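Side-chain contact in inosine-uridine preferring nucleoside hydrolase family protein (Bacillus anthracis, PDB 2C40), which belongs to the inosine-uridine preferring nucleoside hydrolase family and holds a calcium ion and alpha-D-ribofuranose in a shared pocket: residues A[16-19]-A[20-24]. Numbering follows the deposited sequence.
Sequences VSLF and LLLQM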
loop_
_atom_site.group_PDB
_atom_site.type_symbol
_atom_site.label_atom_id
_atom_site.label_comp_id
_atom_site.label_asym_id
_atom_site.label_seq_id
_atom_site.Cartn_x
_atom_site.Cartn_y
_atom_site.Cartn_z
ATOM N N VAL A 16 0.010 -13.212 4.991
ATOM C CA VAL A 16 0.845 -14.063 4.157
ATOM C C VAL A 16 1.056 -15.436 4.822
ATOM O O VAL A 16 1.136 -16.469 4.144
ATOM C CB VAL A 16 2.174 -13.372 3.832
ATOM C CG1 VAL A 16 3.157 -14.376 3.313
ATOM C CG2 VAL A 16 1.930 -12.228 2.824
ATOM N N SER A 17 1.145 -15.431 6.153
ATOM C CA SER A 17 1.376 -16.649 6.918
ATOM C C SER A 17 0.151 -17.537 6.794
ATOM O O SER A 17 0.280 -18.720 6.568
ATOM C CB SER A 17 1.619 -16.337 8.409
ATOM O OG SER A 17 2.890 -15.765 8.693
ATOM N N LEU A 18 -1.045 -16.961 6.943
ATOM C CA LEU A 18 -2.266 -17.702 6.730
ATOM C C LEU A 18 -2.281 -18.385 5.369
ATOM O O LEU A 18 -2.514 -19.595 5.256
ATOM C CB LEU A 18 -3.474 -16.781 6.863
ATOM C CG LEU A 18 -4.828 -17.433 6.614
ATOM C CD1 LEU A 18 -5.121 -18.475 7.647
ATOM C CD2 LEU A 18 -5.913 -16.376 6.594
ATOM N N PHE A 19 -2.001 -17.612 4.325
ATOM C CA PHE A 19 -1.961 -18.156 2.968
ATOM C C PHE A 19 -0.963 -19.307 2.847
ATOM O O PHE A 19 -1.282 -20.331 2.251
ATOM C CB PHE A 19 -1.727 -17.047 1.941
ATOM C CG PHE A 19 -1.207 -17.527 0.655
ATOM C CD1 PHE A 19 -2.038 -18.154 -0.246
ATOM C CD2 PHE A 19 0.150 -17.348 0.318
ATOM C CE1 PHE A 19 -1.539 -18.590 -1.484
ATOM C CE2 PHE A 19 0.638 -17.783 -0.891
ATOM C CZ PHE A 19 -0.206 -18.418 -1.794
ATOM N N LEU A 20 0.222 -19.179 3.436
ATOM C CA LEU A 20 1.205 -20.264 3.330
ATOM C C LEU A 20 0.856 -21.478 4.212
ATOM O O LEU A 20 1.058 -22.596 3.783
ATOM C CB LEU A 20 2.583 -19.758 3.680
ATOM C CG LEU A 20 3.149 -18.640 2.802
ATOM C CD1 LEU A 20 4.308 -18.055 3.482
ATOM C CD2 LEU A 20 3.544 -19.153 1.452
ATOM N N LEU A 21 0.328 -21.280 5.426
ATOM C CA LEU A 21 -0.077 -22.412 6.279
ATOM C C LEU A 21 -1.014 -23.335 5.503
ATOM O O LEU A 21 -0.985 -24.579 5.613
ATOM C CB LEU A 21 -0.810 -21.934 7.566
ATOM C CG LEU A 21 0.061 -21.228 8.618
ATOM C CD1 LEU A 21 -0.758 -20.287 9.443
ATOM C CD2 LEU A 21 0.853 -22.248 9.515
ATOM N N LEU A 22 -1.852 -22.689 4.710
ATOM C CA LEU A 22 -2.897 -23.353 3.985
ATOM C C LEU A 22 -2.363 -24.272 2.837
ATOM O O LEU A 22 -3.065 -25.145 2.358
ATOM C CB LEU A 22 -3.898 -22.291 3.472
ATOM C CG LEU A 22 -4.807 -21.611 4.506
ATOM C CD1 LEU A 22 -5.496 -20.435 3.889
ATOM C CD2 LEU A 22 -5.840 -22.604 5.078
ATOM N N GLN A 23 -1.110 -24.064 2.425
ATOM C CA GLN A 23 -0.464 -24.870 1.392
ATOM C C GLN A 23 0.375 -26.002 2.005
ATOM O O GLN A 23 0.784 -26.938 1.307
ATOM C CB GLN A 23 0.424 -23.977 0.533
ATOM C CG GLN A 23 -0.225 -22.699 -0.015
ATOM C CD GLN A 23 -1.678 -22.884 -0.379
ATOM O OE1 GLN A 23 -2.029 -23.710 -1.228
ATOM N NE2 GLN A 23 -2.538 -22.133 0.282
ATOM N N MET A 24 0.608 -25.948 3.314
ATOM C CA MET A 24 1.367 -27.004 4.001
ATOM C C MET A 24 0.550 -28.306 4.121
ATOM O O MET A 24 -0.509 -28.344 4.770
ATOM C CB MET A 24 1.785 -26.520 5.392
ATOM C CG MET A 24 2.690 -25.299 5.344
ATOM S SD MET A 24 3.198 -24.600 6.919
ATOM C CE MET A 24 1.866 -24.978 7.960
#
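Phe19 and Leu20 meet along the flank of helix 12-21, where the leucine's CD2 branch lies 4.0 Å from ring atom CE2 of Phe19 and the two side chains run at a slant to each other. The torsions account for the meeting: Phe19 swings CG opposite its own backbone N (chi1 159°), while Leu20 sets CG opposite its carbonyl carbon. The other branch of Leu20 faces back one turn, with CD1 3.9 Å from CG1 of Val16, and these two side chains lie alongside and point the same way. Leu20 N donates to Val16 O at 2.9 Å. Leu21 N donates likewise to Ser17 O at 2.8 Å, both being i to i+4 bonds of the helix. That helix is the crossover of a beta-alpha-beta unit linking parallel strands 2-8 and 27-34 of the central sheet. Its neighbours bury Phe19 and Leu20: Phe55 and Phe223 make edge-to-face contacts with the Phe19 ring, and Leu20 touches Val248 and Ile303. A type I beta turn spans Leu21 to Met24, and within it the backbone N of Gln23 bonds Leu20 O while its side chain reaches one residue further back. NE2 of Gln23 donates to Phe19 O at 2.9 Å, with an N-H...O angle of 171° and the acceptor lying in the amide plane. A bend at chi2 (-36°) folds the glutamine chain back toward that carbonyl. The same NE2 also bonds Phe55 O, so two carbonyls fix the amide's orientation. Leu18 CG lies 4.1 Å from Leu22 CD1, and Leu29 and Ile51 touch both of these leucines.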